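Local coordinates for protein putative polysaccharide deacetylase (Bdellovibrio bacteriovorus HD100, PDB 5JP6) that probably removes acetyl groups from the amino sugars of peptidoglycan, as a metal-dependent deacetylase of carbohydrate esterase family 4, at residues M128-H133 against M345-R350; F144-N149 against K192-K197; V171-D176 against Y357-L362; D185-A190 against R340-M345. The protein carries 1 engineered substitution. All coordinates share one frame; numbering follows the deposited sequence.

Contact 1 (M128-H133 against M345-R350); sequences MSVPGH and MPQFLR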
# COMPACT_ATOMS: atom_id res chain seq x y z
N MET A 128 0.11 22.10 5.72
CA MET A 128 -1.17 21.53 5.33
C MET A 128 -2.32 22.12 6.08
O MET A 128 -2.27 22.22 7.30
CB MET A 128 -1.17 20.05 5.57
CG MET A 128 -0.21 19.37 4.65
SD MET A 128 0.10 17.74 5.27
CE MET A 128 -0.89 16.85 4.10
N SER A 129 -3.39 22.47 5.35
CA SER A 129 -4.58 23.00 6.02
C SER A 129 -5.34 21.92 6.75
O SER A 129 -6.04 22.21 7.74
CB SER A 129 -5.48 23.79 5.08
OG SER A 129 -6.15 22.92 4.21
N VAL A 130 -5.18 20.68 6.30
CA VAL A 130 -5.81 19.50 6.93
C VAL A 130 -4.75 18.47 7.26
O VAL A 130 -4.52 17.55 6.49
CB VAL A 130 -6.94 18.88 6.08
CG1 VAL A 130 -7.65 17.82 6.88
CG2 VAL A 130 -7.93 19.96 5.64
N PRO A 131 -4.03 18.69 8.35
CA PRO A 131 -2.92 17.79 8.62
C PRO A 131 -3.40 16.39 8.98
O PRO A 131 -4.52 16.21 9.41
CB PRO A 131 -2.20 18.47 9.79
CG PRO A 131 -3.25 19.28 10.46
CD PRO A 131 -4.13 19.77 9.34
N GLY A 132 -2.53 15.41 8.73
CA GLY A 132 -2.72 14.06 9.15
C GLY A 132 -1.57 13.60 10.02
O GLY A 132 -0.74 14.41 10.39
N HIS A 133 -1.58 12.34 10.41
CA HIS A 133 -0.52 11.75 11.18
C HIS A 133 -0.61 10.25 11.04
O HIS A 133 -1.61 9.65 11.45
CB HIS A 133 -0.60 12.10 12.65
CG HIS A 133 0.73 12.11 13.32
ND1 HIS A 133 1.57 11.02 13.29
CD2 HIS A 133 1.36 13.07 14.01
CE1 HIS A 133 2.68 11.33 13.93
NE2 HIS A 133 2.58 12.57 14.38
N MET A 345 -3.78 11.73 3.74
CA MET A 345 -5.11 11.21 3.42
C MET A 345 -6.24 12.18 3.81
O MET A 345 -7.15 12.43 2.99
CB MET A 345 -5.31 9.81 3.97
CG MET A 345 -6.57 9.11 3.45
SD MET A 345 -6.67 8.99 1.64
CE MET A 345 -5.12 8.20 1.22
N PRO A 346 -6.20 12.76 5.04
CA PRO A 346 -7.28 13.73 5.32
C PRO A 346 -7.34 14.90 4.33
O PRO A 346 -8.41 15.29 3.88
CB PRO A 346 -6.94 14.21 6.74
CG PRO A 346 -6.21 13.05 7.34
CD PRO A 346 -5.36 12.47 6.23
N GLN A 347 -6.17 15.38 3.94
CA GLN A 347 -6.08 16.50 3.04
C GLN A 347 -6.61 16.10 1.63
O GLN A 347 -7.34 16.85 0.95
CB GLN A 347 -4.65 16.99 2.97
CG GLN A 347 -4.52 18.27 2.15
CD GLN A 347 -4.81 19.53 2.96
OE1 GLN A 347 -4.12 19.80 3.90
NE2 GLN A 347 -5.86 20.25 2.63
N PHE A 348 -6.25 14.89 1.20
CA PHE A 348 -6.69 14.36 -0.08
C PHE A 348 -8.21 14.25 -0.13
O PHE A 348 -8.84 14.64 -1.10
CB PHE A 348 -6.05 12.99 -0.33
CG PHE A 348 -6.56 12.30 -1.56
CD1 PHE A 348 -6.24 12.75 -2.81
CD2 PHE A 348 -7.41 11.19 -1.46
CE1 PHE A 348 -6.70 12.11 -3.95
CE2 PHE A 348 -7.90 10.58 -2.60
CZ PHE A 348 -7.54 11.03 -3.83
N LEU A 349 -8.78 13.68 0.92
CA LEU A 349 -10.21 13.53 1.00
C LEU A 349 -10.94 14.88 0.97
O LEU A 349 -11.96 15.02 0.31
CB LEU A 349 -10.58 12.69 2.22
CG LEU A 349 -10.07 11.23 2.20
CD1 LEU A 349 -10.20 10.59 3.58
CD2 LEU A 349 -10.76 10.44 1.13
N ARG A 350 -10.41 15.86 1.70
CA ARG A 350 -10.99 17.19 1.67
C ARG A 350 -10.93 17.78 0.27
O ARG A 350 -11.91 18.37 -0.19
CB ARG A 350 -10.32 18.09 2.72
CG ARG A 350 -10.78 19.56 2.72
CD ARG A 350 -12.28 19.80 2.94
NE ARG A 350 -12.70 21.14 2.52
CZ ARG A 350 -12.69 22.24 3.27
NH1 ARG A 350 -12.29 22.23 4.53
NH2 ARG A 350 -13.10 23.39 2.74
O HOH W 1 -3.73 15.15 5.51

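Contact 2 (F144-N149 against K192-K197); sequences FRFPDN and KEVNAK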
# COMPACT_ATOMS: atom_id res chain seq x y z
N PHE A 144 -17.05 17.01 7.13
CA PHE A 144 -18.02 16.79 6.05
C PHE A 144 -18.21 15.29 5.93
O PHE A 144 -17.44 14.52 6.51
CB PHE A 144 -17.56 17.39 4.70
CG PHE A 144 -16.34 16.74 4.12
CD1 PHE A 144 -15.05 17.21 4.44
CD2 PHE A 144 -16.46 15.63 3.30
CE1 PHE A 144 -13.93 16.57 3.94
CE2 PHE A 144 -15.35 15.03 2.76
CZ PHE A 144 -14.09 15.49 3.06
N ARG A 145 -19.19 14.90 5.14
CA ARG A 145 -19.51 13.49 4.98
C ARG A 145 -19.78 13.21 3.50
O ARG A 145 -20.69 13.83 2.93
CB ARG A 145 -20.73 13.17 5.82
CG ARG A 145 -21.23 11.75 5.76
CD ARG A 145 -22.47 11.60 6.64
NE ARG A 145 -22.94 10.22 6.73
CZ ARG A 145 -23.67 9.60 5.80
NH1 ARG A 145 -24.02 10.23 4.68
NH2 ARG A 145 -24.04 8.33 5.98
N PHE A 146 -19.02 12.32 2.88
CA PHE A 146 -19.36 11.83 1.56
C PHE A 146 -20.68 11.00 1.72
O PHE A 146 -20.84 10.26 2.70
CB PHE A 146 -18.25 10.91 0.97
CG PHE A 146 -16.99 11.63 0.52
CD1 PHE A 146 -17.01 12.43 -0.63
CD2 PHE A 146 -15.77 11.49 1.21
CE1 PHE A 146 -15.86 13.05 -1.06
CE2 PHE A 146 -14.63 12.15 0.74
CZ PHE A 146 -14.69 12.92 -0.37
N PRO A 147 -21.59 11.11 0.75
CA PRO A 147 -22.76 10.20 0.78
C PRO A 147 -22.37 8.76 0.61
O PRO A 147 -21.35 8.45 -0.02
CB PRO A 147 -23.61 10.66 -0.42
CG PRO A 147 -22.69 11.42 -1.32
CD PRO A 147 -21.52 11.91 -0.50
N ASP A 148 -23.17 7.85 1.15
CA ASP A 148 -22.99 6.46 0.77
C ASP A 148 -23.11 6.29 -0.75
O ASP A 148 -24.00 6.87 -1.40
CB ASP A 148 -24.07 5.58 1.41
CG ASP A 148 -23.97 5.49 2.93
OD1 ASP A 148 -22.87 5.65 3.51
OD2 ASP A 148 -25.04 5.24 3.55
N ASN A 149 -22.20 5.51 -1.29
CA ASN A 149 -22.19 5.18 -2.71
C ASN A 149 -21.46 3.88 -2.95
O ASN A 149 -20.28 3.86 -3.23
CB ASN A 149 -21.53 6.31 -3.49
CG ASN A 149 -21.87 6.27 -4.97
OD1 ASN A 149 -22.22 5.22 -5.53
ND2 ASN A 149 -21.74 7.42 -5.60
N LYS A 192 -12.99 7.03 7.78
CA LYS A 192 -14.17 6.95 8.61
C LYS A 192 -14.73 8.34 8.93
O LYS A 192 -15.97 8.53 8.98
CB LYS A 192 -13.92 6.15 9.88
CG LYS A 192 -15.18 5.93 10.72
CD LYS A 192 -14.89 5.03 11.91
CE LYS A 192 -16.16 4.91 12.75
NZ LYS A 192 -15.96 4.28 14.08
N GLU A 193 -13.84 9.31 9.20
CA GLU A 193 -14.24 10.68 9.55
C GLU A 193 -15.18 11.31 8.52
O GLU A 193 -16.00 12.18 8.88
CB GLU A 193 -13.00 11.65 9.59
CG GLU A 193 -12.17 11.49 10.76
CD GLU A 193 -10.89 12.33 10.71
OE1 GLU A 193 -10.29 12.78 9.65
OE2 GLU A 193 -10.44 12.46 11.80
N VAL A 194 -15.01 10.90 7.26
CA VAL A 194 -15.77 11.49 6.16
C VAL A 194 -16.70 10.48 5.47
O VAL A 194 -17.22 10.73 4.37
CB VAL A 194 -14.82 12.19 5.16
CG1 VAL A 194 -14.05 13.31 5.84
CG2 VAL A 194 -13.88 11.19 4.47
N ASN A 195 -16.91 9.33 6.10
CA ASN A 195 -17.81 8.28 5.59
C ASN A 195 -17.37 7.72 4.25
O ASN A 195 -18.20 7.28 3.49
CB ASN A 195 -19.25 8.78 5.51
CG ASN A 195 -20.24 7.68 5.22
OD1 ASN A 195 -20.20 6.62 5.84
ND2 ASN A 195 -21.13 7.91 4.25
N ALA A 196 -16.06 7.71 3.99
CA ALA A 196 -15.54 7.12 2.77
C ALA A 196 -15.24 5.65 2.98
O ALA A 196 -14.68 5.26 4.01
CB ALA A 196 -14.27 7.82 2.30
N LYS A 197 -15.58 4.84 1.97
CA LYS A 197 -15.23 3.42 1.99
C LYS A 197 -14.19 3.21 0.90
O LYS A 197 -14.12 3.97 -0.06
CB LYS A 197 -16.46 2.56 1.73
CG LYS A 197 -17.58 2.77 2.73
CD LYS A 197 -17.16 2.37 4.14
CE LYS A 197 -18.34 2.48 5.11
NZ LYS A 197 -18.87 3.89 5.24
O HOH W 2 -19.30 7.07 1.10
O HOH W 3 -20.60 4.21 2.93
O HOH W 4 -22.48 5.13 6.27

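Contact 3 (V171-D176 against Y357-L362); sequences VVLTFD and YSVVLL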
# COMPACT_ATOMS: atom_id res chain seq x y z
N VAL A 171 -14.76 8.46 -7.82
CA VAL A 171 -13.49 7.77 -7.69
C VAL A 171 -13.58 6.65 -6.66
O VAL A 171 -14.31 6.74 -5.67
CB VAL A 171 -12.32 8.70 -7.37
CG1 VAL A 171 -12.11 9.71 -8.48
CG2 VAL A 171 -12.54 9.42 -6.05
N VAL A 172 -12.87 5.57 -6.96
CA VAL A 172 -12.77 4.41 -6.10
C VAL A 172 -11.37 4.42 -5.52
O VAL A 172 -10.39 4.45 -6.25
CB VAL A 172 -12.99 3.09 -6.88
CG1 VAL A 172 -12.96 1.88 -5.97
CG2 VAL A 172 -14.27 3.11 -7.66
N LEU A 173 -11.30 4.45 -4.21
CA LEU A 173 -10.02 4.49 -3.56
C LEU A 173 -9.53 3.09 -3.21
O LEU A 173 -10.25 2.31 -2.54
CB LEU A 173 -10.13 5.32 -2.28
CG LEU A 173 -10.64 6.76 -2.47
CD1 LEU A 173 -10.56 7.49 -1.16
CD2 LEU A 173 -9.91 7.51 -3.60
N THR A 174 -8.34 2.74 -3.69
CA THR A 174 -7.80 1.42 -3.49
C THR A 174 -6.41 1.45 -2.90
O THR A 174 -5.60 2.34 -3.21
CB THR A 174 -7.88 0.56 -4.77
OG1 THR A 174 -6.85 0.94 -5.70
CG2 THR A 174 -9.22 0.64 -5.43
N PHE A 175 -6.16 0.49 -2.02
CA PHE A 175 -4.93 0.46 -1.23
C PHE A 175 -4.31 -0.92 -1.32
O PHE A 175 -4.92 -1.91 -0.90
CB PHE A 175 -5.23 0.78 0.24
CG PHE A 175 -5.71 2.20 0.46
CD1 PHE A 175 -4.82 3.22 0.64
CD2 PHE A 175 -7.05 2.48 0.46
CE1 PHE A 175 -5.26 4.52 0.80
CE2 PHE A 175 -7.51 3.78 0.62
CZ PHE A 175 -6.59 4.80 0.78
N ASP A 176 -3.08 -0.96 -1.82
CA ASP A 176 -2.32 -2.21 -1.95
C ASP A 176 -1.28 -2.42 -0.88
O ASP A 176 -0.66 -1.45 -0.42
CB ASP A 176 -1.56 -2.22 -3.29
CG ASP A 176 -2.43 -2.48 -4.48
OD1 ASP A 176 -3.68 -2.57 -4.36
OD2 ASP A 176 -1.85 -2.62 -5.58
N TYR A 357 -15.84 15.70 -6.29
CA TYR A 357 -15.74 14.26 -6.51
C TYR A 357 -16.49 13.51 -5.36
O TYR A 357 -16.62 14.02 -4.22
CB TYR A 357 -14.26 13.81 -6.70
CG TYR A 357 -13.61 14.28 -7.99
CD1 TYR A 357 -12.99 15.53 -8.08
CD2 TYR A 357 -13.64 13.49 -9.14
CE1 TYR A 357 -12.47 15.96 -9.28
CE2 TYR A 357 -13.11 13.95 -10.32
CZ TYR A 357 -12.54 15.19 -10.39
OH TYR A 357 -11.98 15.64 -11.58
N SER A 358 -16.99 12.31 -5.67
CA SER A 358 -17.61 11.43 -4.70
C SER A 358 -16.85 10.09 -4.66
O SER A 358 -16.33 9.63 -5.66
CB SER A 358 -19.06 11.16 -5.08
OG SER A 358 -19.77 12.37 -5.19
N VAL A 359 -16.76 9.47 -3.47
CA VAL A 359 -16.07 8.24 -3.29
C VAL A 359 -17.02 7.05 -3.42
O VAL A 359 -18.07 7.02 -2.78
CB VAL A 359 -15.33 8.18 -1.95
CG1 VAL A 359 -14.71 6.79 -1.71
CG2 VAL A 359 -14.24 9.25 -1.90
N VAL A 360 -16.66 6.10 -4.27
CA VAL A 360 -17.49 4.92 -4.55
C VAL A 360 -16.79 3.66 -4.07
O VAL A 360 -15.61 3.47 -4.33
CB VAL A 360 -17.73 4.78 -6.07
CG1 VAL A 360 -18.39 3.47 -6.42
CG2 VAL A 360 -18.55 5.96 -6.56
N LEU A 361 -17.57 2.77 -3.46
CA LEU A 361 -17.10 1.44 -3.14
C LEU A 361 -17.64 0.46 -4.17
O LEU A 361 -18.84 0.45 -4.44
CB LEU A 361 -17.58 1.00 -1.76
CG LEU A 361 -17.07 -0.34 -1.26
CD1 LEU A 361 -15.59 -0.33 -1.07
CD2 LEU A 361 -17.81 -0.70 0.03
N LEU A 362 -16.76 -0.36 -4.76
CA LEU A 362 -17.22 -1.43 -5.66
C LEU A 362 -17.21 -2.72 -4.85
O LEU A 362 -16.25 -2.99 -4.11
CB LEU A 362 -16.30 -1.57 -6.89
CG LEU A 362 -16.18 -0.33 -7.77
CD1 LEU A 362 -15.16 -0.57 -8.87
CD2 LEU A 362 -17.53 0.06 -8.34
O HOH W 5 -13.50 3.61 -2.69

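Contact 4 (D185-A190 against R340-M345); sequences DAILRA and RTAEIM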
# COMPACT_ATOMS: atom_id res chain seq x y z
N ASP A 185 -4.21 2.04 10.11
CA ASP A 185 -5.17 2.59 11.07
C ASP A 185 -5.33 4.11 10.82
O ASP A 185 -6.41 4.63 10.95
CB ASP A 185 -4.78 2.27 12.51
CG ASP A 185 -5.01 0.84 12.87
OD1 ASP A 185 -6.13 0.35 12.64
OD2 ASP A 185 -4.03 0.19 13.37
N ALA A 186 -4.25 4.82 10.49
CA ALA A 186 -4.38 6.26 10.18
C ALA A 186 -5.27 6.47 8.94
O ALA A 186 -6.13 7.35 8.93
CB ALA A 186 -3.02 6.90 9.96
N ILE A 187 -5.08 5.64 7.92
CA ILE A 187 -5.92 5.69 6.73
C ILE A 187 -7.39 5.39 7.11
O ILE A 187 -8.32 6.10 6.68
CB ILE A 187 -5.32 4.84 5.59
CG1 ILE A 187 -4.08 5.55 4.99
CG2 ILE A 187 -6.38 4.55 4.54
CD1 ILE A 187 -3.17 4.66 4.19
N LEU A 188 -7.61 4.37 7.94
CA LEU A 188 -8.97 4.04 8.39
C LEU A 188 -9.62 5.22 9.11
O LEU A 188 -10.79 5.51 8.89
CB LEU A 188 -8.97 2.82 9.31
CG LEU A 188 -8.62 1.49 8.68
CD1 LEU A 188 -8.60 0.38 9.71
CD2 LEU A 188 -9.59 1.12 7.56
N ARG A 189 -8.86 5.89 9.98
CA ARG A 189 -9.42 7.04 10.71
C ARG A 189 -9.84 8.13 9.74
O ARG A 189 -10.92 8.70 9.86
CB ARG A 189 -8.42 7.61 11.70
CG ARG A 189 -8.14 6.68 12.86
CD ARG A 189 -7.32 7.36 13.92
NE ARG A 189 -5.90 7.50 13.56
CZ ARG A 189 -4.95 6.60 13.78
NH1 ARG A 189 -5.23 5.42 14.32
NH2 ARG A 189 -3.69 6.86 13.44
N ALA A 190 -8.99 8.37 8.77
CA ALA A 190 -9.26 9.44 7.79
C ALA A 190 -10.51 9.11 6.96
O ALA A 190 -11.38 9.96 6.75
CB ALA A 190 -8.07 9.66 6.89
N ARG A 340 3.60 8.29 3.76
CA ARG A 340 3.21 9.63 3.31
C ARG A 340 1.77 9.65 2.81
O ARG A 340 1.10 10.65 2.94
CB ARG A 340 4.16 10.12 2.23
CG ARG A 340 4.03 11.59 1.92
CD ARG A 340 5.17 12.02 0.99
NE ARG A 340 6.50 11.65 1.44
CZ ARG A 340 7.33 12.42 2.18
NH1 ARG A 340 6.96 13.58 2.65
NH2 ARG A 340 8.54 11.99 2.43
N THR A 341 1.32 8.52 2.28
CA THR A 341 -0.08 8.40 1.88
C THR A 341 -1.03 8.56 3.06
O THR A 341 -2.07 9.27 2.96
CB THR A 341 -0.29 7.10 1.11
OG1 THR A 341 0.51 7.13 -0.07
CG2 THR A 341 -1.77 6.85 0.74
N ALA A 342 -0.69 7.94 4.19
CA ALA A 342 -1.50 8.13 5.42
C ALA A 342 -1.41 9.62 5.86
O ALA A 342 -2.43 10.22 6.26
CB ALA A 342 -1.07 7.18 6.53
N GLU A 343 -0.22 10.24 5.77
CA GLU A 343 -0.07 11.60 6.21
C GLU A 343 -0.94 12.57 5.42
O GLU A 343 -1.38 13.58 5.96
CB GLU A 343 1.40 12.05 6.09
CG GLU A 343 2.38 11.31 6.98
CD GLU A 343 2.37 11.80 8.42
OE1 GLU A 343 1.99 12.96 8.72
OE2 GLU A 343 2.81 11.00 9.30
N ILE A 344 -1.12 12.30 4.11
CA ILE A 344 -1.88 13.21 3.26
C ILE A 344 -3.35 12.83 3.10
O ILE A 344 -4.11 13.55 2.45
CB ILE A 344 -1.26 13.38 1.86
CG1 ILE A 344 -1.30 12.08 1.04
CG2 ILE A 344 0.17 13.92 1.99
CD1 ILE A 344 -1.52 12.31 -0.43
N MET A 345 -3.78 11.73 3.74
CA MET A 345 -5.11 11.21 3.42
C MET A 345 -6.24 12.18 3.81
O MET A 345 -7.15 12.43 2.99
CB MET A 345 -5.31 9.81 3.97
CG MET A 345 -6.57 9.11 3.45
SD MET A 345 -6.67 8.99 1.64
CE MET A 345 -5.12 8.20 1.22

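Contact 1 (M128-H133 against M345-R350)
The backbone N-H of Val130 donates to the side-chain oxygen OE1 of Gln347 over 2.8 Å, and the same amide reaches back with NE2 to OG of Ser129 at 3.1 Å. The two bonds differ in geometry. Ser129 OG lies almost in the amide plane of Gln347 and the N-H points nearly straight at it (166°), whereas Val130 N stands above the plane at the oxygen end. With one donor and one acceptor at its tip, glutamine can read two consecutive loop residues, and the pair of bonds fixes which way round the amide is turned. The chain of Gln347 leaves the helix with CG anti to the backbone N (chi1 -174°) and then bends at chi2, which lays the amide across the loop. In one of its two conformers Met128 borders the same side chain, its CE 3.9 Å from Gln347 CB. Beside the amide, the branched Val130 works with both methyls: CG1 meets CB of Pro346 at 3.7 Å, while CG2 approaches the aliphatic CG of Arg350 at about a right angle. Gly132, without a side chain, passes the ring of Pro346 with its CA 4.1 Å from CG. Pro346 has no N-H to give to the preceding turn, and the N-H of Gln347 makes no bond to that turn either. A water accepts from Gln347 N at 2.9 Å and donates to Val130 O, stitching the loop to the kink. The arrangement is that of a proline-kinked helix, here the last long helix of the NodB homology fold, held to the loop that follows helix 110-126.

Contact 2 (F144-N149 against K192-K197)
Asn195 slides its amide beneath the guanidinium of Arg145, the two planes only 18° apart and ND2 lying 3.4 Å from CZ of the arginine. This asparagine is the C-prime residue of the Schellman motif that ends helix 183-193. Its positive phi (63°) is a conformation asparagine tolerates well, and its side chain can then bind the loop opposite. CG stands anti to the backbone N, projecting the amide toward residues 146-148, where ND2 spends both hydrogens: one goes to Phe146 O at 2.8 Å and the other to OD1 of Asp148 at 2.9 Å. Both acceptors lie close to the amide plane, so the group is held against rotation, although the carboxylate itself is met from above its plane. The nearby arginine and aspartate attract each other only by charge, through a long salt bridge. A backbone bond from Phe146 N to Val194 O, 2.8 Å long, runs beside this polar side and joins loop to helix end. On the apolar side Val194 divides its methyls between two phenylalanines. CG2 rests 3.8 Å from CD2 of Phe146, the two side chains running alongside each other, and Tyr353 of helix 339-354 stacks with Phe144. The other methyl, Val194 CG1, makes a CH-pi contact over the face of the Phe144 ring, coming within 3.5 Å of its CZ.

Contact 3 (V171-D176 against Y357-L362)
Val172 and Leu362 meet at about a right angle, methyl CG2 of the valine 3.9 Å from CG of the leucine, and Leu173 crosses Val359 in the same manner, its CG 4.1 Å from CG1. Successive residues of strand 170-176 thus pack on opposite faces of a parallel sheet. The face of Val171 and Leu173 receives helix 339-354, whose Phe348 and Leu349 touch Leu173. Val171 also sets CG1 obliquely against the ring of Tyr357, whose hydroxyl is hydrogen-bonded to Glu325. Beta-branched valines suit these extended backbones and pack on the two faces of the sheet. The pairing itself is short: Val171 N donates to Ser358 O at 2.9 Å, and Val171 O receives Val360 N at 2.8 Å. The strands then part. Leu173 N and Val360 O stand 4.4 Å apart, and a water between them accepts from the first and donates to the second. Strand 199-202 takes over as neighbour beyond that point, as the strand runs on to Asp176, which has been seen to bind zinc in this protein, although the metal in this model is held by Asp177, His227 and Tyr280. In so buried a place, the water satisfies two backbone groups that the diverging strands no longer bring together, while apolar packing carries the rest.

Contact 4 (D185-A190 against R340-M345)
Helices 185-190 and 340-345 run in nearly the same direction, 20° apart, with axes approaching to 8.7 Å, and come closest in backbone terms where Ile187 faces Ala342. Alanines make this spacing possible. CB of Ala186 meets CB of Ala342 at 4.0 Å, methyl to methyl, and one turn further on Ala190 CB touches CG of Met345 at 3.8 Å. Ile187 lies over the backbone of its partner: its CG1 is 3.7 Å from Ala342 CA, and the terminal CD1 continues toward the methyl CG2 of Thr341. The threonine thereby gives its methyl to the helix pair and its hydroxyl to Asp307, an amphipathic use of one small side chain. Met345 starts with CG anti to the backbone N (chi1 -169°), which places CG against Ala190; later bends swing its flexible end to Phe175 of strand 170-176. The two helices follow strands 170-176 and 330-335, paired neighbours in the sheet, and so form adjacent outer helices of the beta-alpha barrel of the NodB type. No hydrogen bond crosses between the two segments; here the contact is hydrocarbon against hydrocarbon, so the small alanines, with Ile187 and Met345 filling in around them, probably set the helix spacing.

Contacts 3 and 4 are buried, contacts 1 and 2 only partly so, and the chemistry follows. Between the helices of contact 4 everything is apolar; the strands of contact 3 add backbone bonds and one water; the two loop contacts depend on side-chain amides, with waters alongside. Helix 339-354 serves both contact 1 and contact 4; Met345 lies in both segments but packs across only in contact 4. Helix 183-193 serves contact 4 with its body and contact 2 with its C-terminal end. Phe175 of strand 170-176 joins contact 3 to contact 4 by touching Met345 and Ile187. Leu349 extends from contact 1 to Val194 of contact 2 and Leu173 of contact 3, so that loop, helix and sheet pack against one another.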